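Local coordinates for protein diol-dehydratase (Roseburia inulinivorans, PDB 5I2A) that probably dehydrates 1,2-propanediol without vitamin B12, as a member of the glycyl radical enzyme family, at residues A[67-70]-A[76-79]; A[174-179]-A[295-300]; A[366-371]-A[394-399]; A[448-453]-A[512-517]; A[583-588]-A[641-646]. All blocks are in the same frame, centred on the assembly; numbering follows the deposited sequence.

Interaction 1: residues A[67-70]-A[76-79]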
# COMPACT_ATOMS: atom_id res chain seq x y z
N ILE A 67 -12.50 -21.17 -27.52
CA ILE A 67 -12.96 -22.31 -28.28
C ILE A 67 -14.43 -22.54 -27.97
O ILE A 67 -14.88 -22.27 -26.86
CB ILE A 67 -12.12 -23.58 -27.97
CG1 ILE A 67 -12.51 -24.75 -28.87
CG2 ILE A 67 -12.23 -23.98 -26.49
CD1 ILE A 67 -11.54 -25.93 -28.80
N ILE A 68 -15.19 -22.99 -28.96
CA ILE A 68 -16.55 -23.46 -28.74
C ILE A 68 -16.53 -24.96 -28.94
O ILE A 68 -16.19 -25.44 -30.01
CB ILE A 68 -17.55 -22.78 -29.70
CG1 ILE A 68 -17.61 -21.29 -29.39
CG2 ILE A 68 -18.94 -23.44 -29.61
CD1 ILE A 68 -18.67 -20.52 -30.18
N ARG A 69 -16.86 -25.70 -27.88
CA ARG A 69 -16.73 -27.15 -27.92
C ARG A 69 -17.92 -27.74 -28.68
O ARG A 69 -18.96 -27.10 -28.78
CB ARG A 69 -16.61 -27.73 -26.50
CG ARG A 69 -15.59 -27.00 -25.59
CD ARG A 69 -15.15 -27.92 -24.46
NE ARG A 69 -14.28 -27.28 -23.48
CZ ARG A 69 -13.00 -26.99 -23.68
NH1 ARG A 69 -12.41 -27.27 -24.85
NH2 ARG A 69 -12.30 -26.41 -22.72
N PRO A 70 -17.76 -28.96 -29.23
CA PRO A 70 -18.84 -29.55 -30.04
C PRO A 70 -20.18 -29.56 -29.30
O PRO A 70 -20.24 -30.00 -28.15
CB PRO A 70 -18.34 -30.98 -30.30
CG PRO A 70 -16.84 -30.85 -30.26
CD PRO A 70 -16.57 -29.83 -29.18
N GLY A 76 -17.91 -20.64 -23.52
CA GLY A 76 -16.95 -20.00 -22.64
C GLY A 76 -16.04 -21.06 -22.05
O GLY A 76 -16.45 -21.84 -21.20
N SER A 77 -14.81 -21.09 -22.53
CA SER A 77 -13.84 -22.06 -22.07
C SER A 77 -12.56 -21.32 -21.74
O SER A 77 -12.14 -20.44 -22.48
CB SER A 77 -13.56 -23.13 -23.15
OG SER A 77 -14.68 -23.97 -23.37
N THR A 78 -11.93 -21.70 -20.63
CA THR A 78 -10.74 -21.00 -20.16
C THR A 78 -9.47 -21.67 -20.70
O THR A 78 -8.44 -21.02 -20.87
CB THR A 78 -10.76 -20.93 -18.60
OG1 THR A 78 -11.81 -20.06 -18.20
CG2 THR A 78 -9.44 -20.42 -18.01
N THR A 79 -9.56 -22.95 -21.02
CA THR A 79 -8.45 -23.66 -21.67
C THR A 79 -8.91 -24.36 -22.95
O THR A 79 -10.07 -24.69 -23.12
CB THR A 79 -7.83 -24.71 -20.74
OG1 THR A 79 -8.88 -25.54 -20.24
CG2 THR A 79 -7.12 -24.04 -19.56
O HOH W 1 -16.75 -22.82 -24.76

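Interaction 2: residues A[174-179]-A[295-300]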
# COMPACT_ATOMS: atom_id res chain seq x y z
N VAL A 174 -25.75 -8.23 -12.62
CA VAL A 174 -25.33 -8.35 -14.01
C VAL A 174 -26.53 -8.71 -14.92
O VAL A 174 -26.68 -8.17 -16.00
CB VAL A 174 -24.21 -9.41 -14.17
CG1 VAL A 174 -23.84 -9.59 -15.63
CG2 VAL A 174 -22.98 -9.01 -13.33
N LEU A 175 -27.37 -9.62 -14.44
CA LEU A 175 -28.56 -10.01 -15.19
C LEU A 175 -29.53 -8.84 -15.39
O LEU A 175 -30.04 -8.65 -16.48
CB LEU A 175 -29.29 -11.16 -14.47
CG LEU A 175 -28.53 -12.48 -14.38
CD1 LEU A 175 -29.32 -13.51 -13.59
CD2 LEU A 175 -28.26 -13.00 -15.75
N ALA A 176 -29.75 -8.04 -14.34
CA ALA A 176 -30.76 -7.00 -14.41
C ALA A 176 -30.28 -5.72 -15.10
O ALA A 176 -31.05 -5.09 -15.81
CB ALA A 176 -31.29 -6.69 -13.00
N ILE A 177 -29.02 -5.31 -14.91
CA ILE A 177 -28.61 -4.04 -15.51
C ILE A 177 -27.44 -4.20 -16.47
O ILE A 177 -27.08 -3.26 -17.17
CB ILE A 177 -28.28 -2.96 -14.43
CG1 ILE A 177 -26.98 -3.27 -13.65
CG2 ILE A 177 -29.46 -2.77 -13.48
CD1 ILE A 177 -26.64 -2.19 -12.57
N GLY A 178 -26.87 -5.39 -16.55
CA GLY A 178 -25.74 -5.62 -17.42
C GLY A 178 -24.46 -4.99 -16.90
O GLY A 178 -24.50 -4.21 -15.95
N LEU A 179 -23.33 -5.32 -17.51
CA LEU A 179 -22.08 -4.65 -17.18
C LEU A 179 -22.17 -3.19 -17.64
O LEU A 179 -21.49 -2.32 -17.11
CB LEU A 179 -20.88 -5.35 -17.81
CG LEU A 179 -20.59 -6.74 -17.24
CD1 LEU A 179 -19.32 -7.33 -17.82
CD2 LEU A 179 -20.52 -6.71 -15.71
N TYR A 295 -34.90 -17.12 -11.86
CA TYR A 295 -36.31 -17.41 -12.04
C TYR A 295 -37.10 -16.35 -12.83
O TYR A 295 -37.89 -16.72 -13.69
CB TYR A 295 -37.01 -17.66 -10.69
CG TYR A 295 -38.41 -18.14 -10.92
CD1 TYR A 295 -38.66 -19.39 -11.46
CD2 TYR A 295 -39.49 -17.31 -10.64
CE1 TYR A 295 -39.97 -19.83 -11.70
CE2 TYR A 295 -40.79 -17.73 -10.87
CZ TYR A 295 -41.02 -18.98 -11.40
OH TYR A 295 -42.32 -19.37 -11.62
N PRO A 296 -36.89 -15.05 -12.55
CA PRO A 296 -37.65 -14.06 -13.33
C PRO A 296 -37.40 -14.16 -14.84
O PRO A 296 -38.32 -13.92 -15.61
CB PRO A 296 -37.14 -12.71 -12.79
CG PRO A 296 -36.69 -13.01 -11.42
CD PRO A 296 -36.10 -14.39 -11.49
N TYR A 297 -36.19 -14.54 -15.23
CA TYR A 297 -35.85 -14.66 -16.64
C TYR A 297 -36.48 -15.91 -17.24
O TYR A 297 -36.91 -15.92 -18.38
CB TYR A 297 -34.32 -14.66 -16.82
CG TYR A 297 -33.75 -13.41 -16.22
CD1 TYR A 297 -33.38 -13.37 -14.88
CD2 TYR A 297 -33.68 -12.24 -16.96
CE1 TYR A 297 -32.92 -12.21 -14.30
CE2 TYR A 297 -33.21 -11.07 -16.39
CZ TYR A 297 -32.82 -11.06 -15.07
OH TYR A 297 -32.36 -9.90 -14.50
N TYR A 298 -36.56 -16.96 -16.44
CA TYR A 298 -37.22 -18.18 -16.87
C TYR A 298 -38.73 -17.94 -17.03
O TYR A 298 -39.31 -18.25 -18.07
CB TYR A 298 -36.97 -19.29 -15.87
CG TYR A 298 -37.81 -20.52 -16.10
CD1 TYR A 298 -37.50 -21.41 -17.12
CD2 TYR A 298 -38.90 -20.81 -15.28
CE1 TYR A 298 -38.26 -22.55 -17.33
CE2 TYR A 298 -39.67 -21.96 -15.49
CZ TYR A 298 -39.33 -22.82 -16.52
OH TYR A 298 -40.07 -23.95 -16.76
N GLU A 299 -39.34 -17.38 -16.00
CA GLU A 299 -40.78 -17.18 -15.98
C GLU A 299 -41.27 -16.31 -17.15
O GLU A 299 -42.25 -16.64 -17.79
CB GLU A 299 -41.21 -16.57 -14.66
CG GLU A 299 -42.71 -16.39 -14.54
CD GLU A 299 -43.14 -15.92 -13.17
OE1 GLU A 299 -42.67 -14.85 -12.73
OE2 GLU A 299 -43.94 -16.63 -12.53
N LYS A 300 -40.56 -15.23 -17.43
CA LYS A 300 -40.97 -14.32 -18.49
C LYS A 300 -40.95 -15.00 -19.86
O LYS A 300 -41.90 -14.88 -20.63
CB LYS A 300 -40.10 -13.08 -18.51
CG LYS A 300 -40.46 -12.09 -19.60
CD LYS A 300 -39.57 -10.86 -19.56
CE LYS A 300 -39.71 -10.06 -20.85
NZ LYS A 300 -38.94 -8.79 -20.79

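Interaction 3: residues A[366-371]-A[394-399]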
# COMPACT_ATOMS: atom_id res chain seq x y z
N MET A 366 -35.61 -28.11 -11.20
CA MET A 366 -34.82 -28.34 -12.41
C MET A 366 -33.32 -28.39 -12.13
O MET A 366 -32.58 -29.08 -12.83
CB MET A 366 -35.16 -27.28 -13.45
CG MET A 366 -36.61 -27.44 -13.96
SD MET A 366 -37.28 -26.02 -14.84
CE MET A 366 -36.20 -26.04 -16.25
N CYS A 367 -32.87 -27.69 -11.08
CA CYS A 367 -31.47 -27.76 -10.66
C CYS A 367 -31.14 -29.16 -10.12
O CYS A 367 -30.09 -29.71 -10.41
CB CYS A 367 -31.18 -26.68 -9.61
SG CYS A 367 -31.20 -25.00 -10.27
N ILE A 368 -32.05 -29.72 -9.35
CA ILE A 368 -31.88 -31.08 -8.86
C ILE A 368 -31.84 -32.08 -10.04
O ILE A 368 -31.02 -33.00 -10.08
CB ILE A 368 -32.99 -31.46 -7.88
CG1 ILE A 368 -32.91 -30.59 -6.63
CG2 ILE A 368 -32.90 -32.92 -7.50
CD1 ILE A 368 -34.04 -30.81 -5.64
N THR A 369 -32.72 -31.88 -11.01
CA THR A 369 -32.78 -32.75 -12.19
C THR A 369 -31.47 -32.65 -12.97
O THR A 369 -30.95 -33.66 -13.47
CB THR A 369 -33.97 -32.39 -13.10
OG1 THR A 369 -35.20 -32.68 -12.42
CG2 THR A 369 -33.93 -33.19 -14.40
N ALA A 370 -30.93 -31.44 -13.08
CA ALA A 370 -29.71 -31.25 -13.84
C ALA A 370 -28.55 -32.03 -13.22
O ALA A 370 -27.74 -32.61 -13.93
CB ALA A 370 -29.37 -29.77 -13.97
N SER A 371 -28.49 -32.07 -11.90
CA SER A 371 -27.49 -32.90 -11.22
C SER A 371 -27.66 -34.39 -11.55
O SER A 371 -26.69 -35.13 -11.67
CB SER A 371 -27.56 -32.68 -9.71
OG SER A 371 -27.12 -31.38 -9.36
N LEU A 394 -38.16 -31.38 -0.75
CA LEU A 394 -37.36 -32.21 0.16
C LEU A 394 -37.32 -33.65 -0.32
O LEU A 394 -36.27 -34.29 -0.28
CB LEU A 394 -37.89 -32.16 1.59
CG LEU A 394 -37.79 -30.82 2.34
CD1 LEU A 394 -38.29 -30.97 3.76
CD2 LEU A 394 -36.36 -30.26 2.32
N MET A 395 -38.46 -34.17 -0.76
CA MET A 395 -38.51 -35.54 -1.26
C MET A 395 -37.71 -35.69 -2.56
O MET A 395 -37.02 -36.69 -2.76
CB MET A 395 -39.96 -36.00 -1.45
CG MET A 395 -40.69 -36.19 -0.12
SD MET A 395 -40.12 -37.66 0.79
CE MET A 395 -40.87 -38.95 -0.19
N ARG A 396 -37.79 -34.70 -3.43
CA ARG A 396 -37.01 -34.72 -4.66
C ARG A 396 -35.50 -34.67 -4.36
O ARG A 396 -34.70 -35.31 -5.04
CB ARG A 396 -37.40 -33.55 -5.55
CG ARG A 396 -36.71 -33.54 -6.88
CD ARG A 396 -37.35 -34.53 -7.84
NE ARG A 396 -36.71 -34.47 -9.15
CZ ARG A 396 -35.69 -35.25 -9.51
NH1 ARG A 396 -35.21 -36.15 -8.66
NH2 ARG A 396 -35.17 -35.14 -10.73
N ALA A 397 -35.12 -33.90 -3.35
CA ALA A 397 -33.72 -33.85 -2.91
C ALA A 397 -33.29 -35.24 -2.41
O ALA A 397 -32.21 -35.72 -2.76
CB ALA A 397 -33.53 -32.80 -1.83
N ALA A 398 -34.15 -35.85 -1.61
CA ALA A 398 -33.87 -37.16 -1.04
C ALA A 398 -33.70 -38.21 -2.15
O ALA A 398 -32.83 -39.07 -2.07
CB ALA A 398 -34.97 -37.58 -0.06
N GLU A 399 -34.50 -38.08 -3.20
CA GLU A 399 -34.37 -38.94 -4.37
C GLU A 399 -33.00 -38.81 -5.01
O GLU A 399 -32.41 -39.80 -5.44
CB GLU A 399 -35.45 -38.61 -5.41
CG GLU A 399 -36.85 -39.06 -5.02
CD GLU A 399 -37.95 -38.40 -5.86
OE1 GLU A 399 -39.14 -38.58 -5.52
OE2 GLU A 399 -37.63 -37.70 -6.84
O HOH W 2 -38.17 -32.57 -10.84

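Interaction 4: residues A[448-453]-A[512-517]. With EDO (1,2-ethanediol), chain C.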
# COMPACT_ATOMS: atom_id res chain seq x y z
N ASP A 448 -16.72 -10.30 1.90
CA ASP A 448 -15.42 -10.92 1.63
C ASP A 448 -15.09 -11.79 2.85
O ASP A 448 -14.64 -11.29 3.88
CB ASP A 448 -14.33 -9.87 1.40
CG ASP A 448 -13.05 -10.48 0.81
OD1 ASP A 448 -13.11 -11.11 -0.27
OD2 ASP A 448 -11.97 -10.33 1.41
N GLY A 449 -15.35 -13.08 2.74
CA GLY A 449 -15.45 -13.92 3.91
C GLY A 449 -14.25 -14.79 4.22
O GLY A 449 -14.15 -15.31 5.33
N TRP A 450 -13.34 -14.94 3.26
CA TRP A 450 -12.14 -15.76 3.45
C TRP A 450 -12.53 -17.11 4.05
O TRP A 450 -11.94 -17.57 5.02
CB TRP A 450 -11.12 -15.01 4.35
CG TRP A 450 -10.15 -14.17 3.55
CD1 TRP A 450 -10.45 -13.26 2.59
CD2 TRP A 450 -8.71 -14.18 3.66
NE1 TRP A 450 -9.31 -12.71 2.08
CE2 TRP A 450 -8.23 -13.26 2.71
CE3 TRP A 450 -7.80 -14.87 4.46
CZ2 TRP A 450 -6.86 -13.00 2.54
CZ3 TRP A 450 -6.44 -14.63 4.29
CH2 TRP A 450 -5.98 -13.71 3.33
N HIS A 451 -13.54 -17.73 3.44
CA HIS A 451 -14.24 -18.83 4.10
C HIS A 451 -13.44 -20.14 4.23
O HIS A 451 -13.88 -21.05 4.91
CB HIS A 451 -15.57 -19.10 3.39
CG HIS A 451 -16.56 -17.99 3.54
ND1 HIS A 451 -17.24 -17.76 4.71
CD2 HIS A 451 -16.96 -17.02 2.68
CE1 HIS A 451 -18.04 -16.72 4.56
NE2 HIS A 451 -17.89 -16.26 3.33
N ASP A 452 -12.28 -20.23 3.59
CA ASP A 452 -11.40 -21.37 3.86
C ASP A 452 -9.94 -20.93 4.00
O ASP A 452 -9.09 -21.28 3.18
CB ASP A 452 -11.54 -22.44 2.79
CG ASP A 452 -10.94 -23.78 3.21
OD1 ASP A 452 -10.51 -23.92 4.38
OD2 ASP A 452 -10.89 -24.69 2.37
N ALA A 453 -9.67 -20.18 5.06
CA ALA A 453 -8.40 -19.47 5.21
C ALA A 453 -7.25 -20.35 5.68
O ALA A 453 -6.09 -20.02 5.43
CB ALA A 453 -8.58 -18.29 6.19
N ASN A 512 -3.43 -13.29 8.49
CA ASN A 512 -3.35 -11.83 8.41
C ASN A 512 -2.17 -11.40 7.52
O ASN A 512 -2.28 -10.45 6.76
CB ASN A 512 -3.25 -11.19 9.81
CG ASN A 512 -4.58 -11.22 10.56
OD1 ASN A 512 -5.62 -11.58 10.00
ND2 ASN A 512 -4.56 -10.80 11.82
N ALA A 513 -1.06 -12.12 7.62
CA ALA A 513 0.09 -11.85 6.74
C ALA A 513 -0.28 -12.05 5.26
O ALA A 513 0.05 -11.23 4.41
CB ALA A 513 1.27 -12.75 7.12
N ILE A 514 -0.96 -13.15 4.96
CA ILE A 514 -1.39 -13.42 3.59
C ILE A 514 -2.43 -12.38 3.13
O ILE A 514 -2.44 -11.98 1.98
CB ILE A 514 -1.94 -14.86 3.48
CG1 ILE A 514 -0.81 -15.85 3.78
CG2 ILE A 514 -2.55 -15.14 2.09
CD1 ILE A 514 -1.28 -17.29 4.08
N ASP A 515 -3.26 -11.93 4.06
CA ASP A 515 -4.26 -10.89 3.83
C ASP A 515 -3.60 -9.60 3.34
O ASP A 515 -4.00 -9.03 2.33
CB ASP A 515 -5.06 -10.64 5.13
CG ASP A 515 -6.53 -10.25 4.88
OD1 ASP A 515 -6.86 -9.64 3.84
OD2 ASP A 515 -7.36 -10.54 5.77
N TYR A 516 -2.55 -9.16 4.05
CA TYR A 516 -1.79 -7.99 3.63
C TYR A 516 -1.23 -8.20 2.24
O TYR A 516 -1.28 -7.29 1.43
CB TYR A 516 -0.64 -7.66 4.61
CG TYR A 516 -1.14 -6.91 5.81
CD1 TYR A 516 -1.70 -5.63 5.66
CD2 TYR A 516 -1.12 -7.48 7.07
CE1 TYR A 516 -2.21 -4.94 6.75
CE2 TYR A 516 -1.62 -6.79 8.17
CZ TYR A 516 -2.16 -5.53 8.00
OH TYR A 516 -2.65 -4.86 9.09
N ALA A 517 -0.72 -9.40 1.96
CA ALA A 517 -0.14 -9.64 0.64
C ALA A 517 -1.18 -9.48 -0.48
O ALA A 517 -0.91 -8.81 -1.48
CB ALA A 517 0.51 -11.04 0.58
C1 EDO C . -14.22 -24.74 0.94
O1 EDO C . -14.81 -23.50 0.57
C2 EDO C . -13.11 -25.05 -0.07
O2 EDO C . -12.00 -24.14 0.05

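Interaction 5: residues A[583-588]-A[641-646]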
# COMPACT_ATOMS: atom_id res chain seq x y z
N LEU A 583 0.74 -44.25 29.15
CA LEU A 583 -0.04 -43.72 28.05
C LEU A 583 0.89 -42.98 27.11
O LEU A 583 0.88 -43.23 25.91
CB LEU A 583 -1.16 -42.81 28.55
CG LEU A 583 -2.09 -42.28 27.45
CD1 LEU A 583 -2.63 -43.45 26.60
CD2 LEU A 583 -3.24 -41.46 28.05
N LYS A 584 1.71 -42.10 27.67
CA LYS A 584 2.63 -41.30 26.86
C LYS A 584 3.55 -42.20 26.04
O LYS A 584 3.78 -41.98 24.86
CB LYS A 584 3.48 -40.37 27.74
CG LYS A 584 4.51 -39.57 26.93
CD LYS A 584 5.39 -38.73 27.84
CE LYS A 584 6.54 -38.07 27.06
NZ LYS A 584 7.36 -37.25 28.00
N LYS A 585 4.06 -43.24 26.68
CA LYS A 585 5.02 -44.10 26.03
C LYS A 585 4.29 -45.03 25.03
O LYS A 585 4.79 -45.27 23.93
CB LYS A 585 5.79 -44.87 27.11
CG LYS A 585 6.85 -45.83 26.63
CD LYS A 585 7.97 -45.22 25.80
CE LYS A 585 9.13 -46.21 25.70
NZ LYS A 585 8.67 -47.51 25.12
N ALA A 586 3.10 -45.49 25.37
CA ALA A 586 2.31 -46.29 24.43
C ALA A 586 2.03 -45.51 23.14
O ALA A 586 2.12 -46.06 22.04
CB ALA A 586 0.99 -46.75 25.07
N LEU A 587 1.70 -44.23 23.27
CA LEU A 587 1.45 -43.39 22.11
C LEU A 587 2.71 -43.26 21.24
O LEU A 587 2.64 -43.41 20.02
CB LEU A 587 0.95 -42.00 22.54
CG LEU A 587 -0.42 -41.98 23.24
CD1 LEU A 587 -0.73 -40.60 23.78
CD2 LEU A 587 -1.54 -42.44 22.30
N GLU A 588 3.85 -43.02 21.88
CA GLU A 588 5.10 -42.91 21.16
C GLU A 588 5.39 -44.17 20.35
O GLU A 588 5.90 -44.09 19.24
CB GLU A 588 6.26 -42.64 22.13
CG GLU A 588 6.22 -41.26 22.77
CD GLU A 588 7.26 -41.11 23.88
OE1 GLU A 588 7.83 -42.13 24.31
OE2 GLU A 588 7.50 -39.96 24.31
N LYS A 641 2.91 -56.55 25.06
CA LYS A 641 1.68 -57.09 25.62
C LYS A 641 0.89 -56.02 26.35
O LYS A 641 -0.34 -55.95 26.23
CB LYS A 641 1.98 -58.24 26.59
CG LYS A 641 0.83 -59.20 26.79
CD LYS A 641 0.19 -59.53 25.46
CE LYS A 641 -0.94 -60.54 25.60
NZ LYS A 641 -1.37 -61.03 24.26
N ARG A 642 1.60 -55.19 27.11
CA ARG A 642 0.99 -54.14 27.89
C ARG A 642 0.41 -53.04 26.99
O ARG A 642 -0.67 -52.53 27.25
CB ARG A 642 2.01 -53.56 28.87
CG ARG A 642 1.51 -52.38 29.71
CD ARG A 642 0.20 -52.67 30.40
NE ARG A 642 -0.15 -51.61 31.34
CZ ARG A 642 -1.34 -51.47 31.91
NH1 ARG A 642 -2.32 -52.31 31.62
NH2 ARG A 642 -1.55 -50.47 32.77
N TYR A 643 1.12 -52.68 25.93
CA TYR A 643 0.62 -51.66 25.02
C TYR A 643 -0.66 -52.15 24.36
O TYR A 643 -1.60 -51.38 24.17
CB TYR A 643 1.67 -51.28 23.97
CG TYR A 643 2.83 -50.54 24.58
CD1 TYR A 643 2.74 -50.02 25.85
CD2 TYR A 643 4.02 -50.37 23.88
CE1 TYR A 643 3.78 -49.35 26.42
CE2 TYR A 643 5.08 -49.70 24.46
CZ TYR A 643 4.94 -49.20 25.73
OH TYR A 643 5.97 -48.54 26.33
N GLU A 644 -0.69 -53.43 24.03
CA GLU A 644 -1.87 -54.03 23.43
C GLU A 644 -3.08 -53.97 24.36
O GLU A 644 -4.16 -53.58 23.94
CB GLU A 644 -1.57 -55.48 23.05
CG GLU A 644 -2.69 -56.18 22.29
CD GLU A 644 -2.27 -57.55 21.77
OE1 GLU A 644 -2.18 -57.71 20.53
OE2 GLU A 644 -2.03 -58.46 22.59
N GLU A 645 -2.92 -54.34 25.63
CA GLU A 645 -4.09 -54.32 26.51
C GLU A 645 -4.50 -52.89 26.83
O GLU A 645 -5.68 -52.62 27.07
CB GLU A 645 -3.83 -55.10 27.80
CG GLU A 645 -2.74 -54.58 28.68
CD GLU A 645 -2.51 -55.47 29.90
OE1 GLU A 645 -3.02 -55.12 30.99
OE2 GLU A 645 -1.84 -56.51 29.76
N ILE A 646 -3.55 -51.97 26.82
CA ILE A 646 -3.87 -50.55 26.94
C ILE A 646 -4.75 -50.11 25.76
O ILE A 646 -5.78 -49.49 25.95
CB ILE A 646 -2.60 -49.69 27.02
CG1 ILE A 646 -1.96 -49.83 28.41
CG2 ILE A 646 -2.93 -48.22 26.73
CD1 ILE A 646 -0.68 -49.05 28.57

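Interaction 1: residues A[67-70]-A[76-79]
Within the long irregular loop that joins helix 49-63 to helix 94-97, the chain returns so that I67 and R69 meet S77 and T79. R69 carries the contact. Its chain runs out extended from CG to NE and brings one face of the guanidinium against S77 OG, which lies 3.0 Å above the guanidinium plane, displaced toward its rim. That approach is over a face, so no hydrogen bond joins OG to the arginine nitrogens. At the edge of the same group R69 NH2 donates to the backbone T79 O at 2.8 Å; the bond is bent, 142° at the hydrogen, and the oxygen sits 23° out of the guanidinium plane. Beyond the pair, D325 forms a salt bridge with R69 NE and I80 O accepts from R69 NH1, so all three nitrogens of the buried group have partners. I67 adds an apolar touch, its CG2 resting 3.7 Å from S77 CB. A water bridges the two segments: it donates to I67 O at 2.9 Å, and accepts from G76 N at 2.8 Å and from S77 OG at 2.7 Å.

Interaction 2: residues A[174-179]-A[295-300]
With CG anti to its own carbonyl carbon (chi1 -57°) and the ring turned nearly perpendicular to the CA-CB-CG plane (chi2 89°), Y297 sends its phenol out to L175, whose CG takes the same kind of first torsion (chi1 -65°). The contact is a helix-to-helix one, between helix 295-303 and helix 171-190 in the helical body of the pyruvate formate lyase-like fold; of segment 295-300, Y297 makes the contact. The backbones stay well apart, the closest CA atoms, those of L175 and Y297, being 8.8 Å from each other, and the aromatic side chain spans the difference. The leucine's inner carbon does most of the touching: L175 CB lies 3.3 Å from Y297 OH and 3.6 Å from Y297 CZ, approaching the ring obliquely. Farther out, L175 CD1 comes to 3.9 Å from Y297 CE1, so the leucine crosses the phenol at a slant, CB at its hydroxyl end and CD1 by CE1. The hydroxyl end meets backbone as well as side chain. It sits against the peptide link of L175 and A176, yet the angles to A176 N and L175 O are both too poor for a hydrogen bond, and the touch is therefore one of packing. Helix 262-279 completes the setting, its A265 lying against Y297 and its S268 against L175. The next residue, Y298, stacks edge-to-face with F262 at the start of that same helix. Of the two residues that receive the phenol, A176 is the more exposed, and its CB stands 3.7 Å from Y297 OH.

Interaction 3: residues A[366-371]-A[394-399]
Helices 366-371 and 394-399 run almost exactly parallel, 7° apart with their axes 10.1 Å from each other, and the closest CA pair is I368 and A397, 6.8 Å. R396 reaches across from the second helix. Its chain bends at chi2 (79°) and folds back over I368, whose CG2 lies 4.1 Å above the centre of the guanidinium face. The aliphatic part packs too, I368 CG2 being 3.9 Å from R396 CG, as the two side chains pass in opposite directions. The second branch of the isoleucine, CD1, reaches past the arginine to A397 CB at 4.3 Å. At its edge the guanidinium turns polar: R396 NH2 donates to T369 OG1 at 3.0 Å with 147° at the hydrogen. The same NH2 pairs with E372 in a salt bridge, NH1 makes a weak one with OE2 of E399, a turn further along its own helix, and NE donates to an in-plane water at 2.9 Å. These bonds, one of them weak, engage all three nitrogens and would limit rotation of the group. If a leucine stood here instead of R396, E372 would probably be left without its buried positive partner and T369 without this donor. The two helices belong to successive beta-alpha-beta crossovers, following parallel strands 346-350 and 380-385; I383 of the latter strand packs on A397, helix 309-323 covers A370 through I316 and W320, and helix 766-781 lies against A398 and E399.

Interaction 4: residues A[448-453]-A[512-517]
Along 512-517, part of helix 489-521, I514 is the first to touch W450, a tryptophan on the short loop between strands 447-448 and 454-457. The far end of the indole enters edge-on: W450 CH2 stands 3.9 Å from I514 CG2, and I514 C lies in the ring plane. One residue on, D515 takes over. Its backbone N is 3.3 Å from W450 CH2, while its carboxylate stacks over one face of the indole, the two planes 20° apart, with D515 CG 3.6 Å from W450 CZ2. No hydrogen bond crosses the contact; the polar end of D515 is held by a salt bridge to R685, which also pairs with D448 and makes a cation-pi contact with W450. Were W450 an alanine, R685 would probably lose its aromatic partner and a gap would open beside I514. At the other end of the loop, D452 OD2 accepts at 2.6 Å from O2 of 1,2-ethanediol, probably from the crystallisation liquor and also bonded to E440, H166, H283 and S284; the polar setting would suit a diol. A carboxylate over an electron-rich indole would by itself be unfavourable, so the charge of R685 probably offsets D448 and D515 and makes the stack tolerable.

Interaction 5: residues A[583-588]-A[641-646]
Apolar contact comes first in this crossing of helix 580-588 with helix 637-651, a helix pair at the edge of the chain, and A586 and Y643 supply it. Their CA atoms are just 5.7 Å apart, a closeness that the small alanine permits. The Y643 phenol lies flat against the A586 backbone in a CH-pi contact: A586 CA stands 4.0 Å from the ring centroid and 12° off its normal, close to the middle of the face. A586 CB reaches the same ring from nearer its root, 3.8 Å from Y643 CD1. Polar contact follows at the far end of the phenol. K585, its chain curled back at chi2 and chi4, brings NZ to Y643 OH at 3.1 Å as a hydrogen bond, though the hydroxyl is modelled too close to the lysine chain and its exact place is doubtful. Ionic contact lies mostly along the second helix. K641 NZ pairs with E644 OE2 at 3.1 Å, the oxygen met nearly along its C-O axis, and R642 NH1 makes a weaker, bent bond with E645 OE1. R642 NE reaches E582 of helix 580-588 in a salt bridge, and its NH2 donates to R577 O just before that helix. That guanidinium is backed by I646, whose CG1 sits 3.8 Å above its plane, toward the rim.

How the interactions relate
The five contacts follow one another along the chain without interleaving, and all fall in the pyruvate formate lyase-like part. The centre of interaction 4 is the nearest of the five to the chain centre, about 14 Å, and its loop carries the aspartate that binds 1,2-ethanediol. Interactions 2 and 3 are the two that touch: Y298 OH packs 4.0 Å from M366 SD, joining helices 295-303 and 362-374. Interaction 1 touches neither, its nearest atoms being about 14 Å from interaction 2 and about 16 Å from interaction 3. Interaction 5 stands apart, its centre 65 Å from that of interaction 2, with nearest atoms about 27 Å from interaction 4, and so lies well away from the diol.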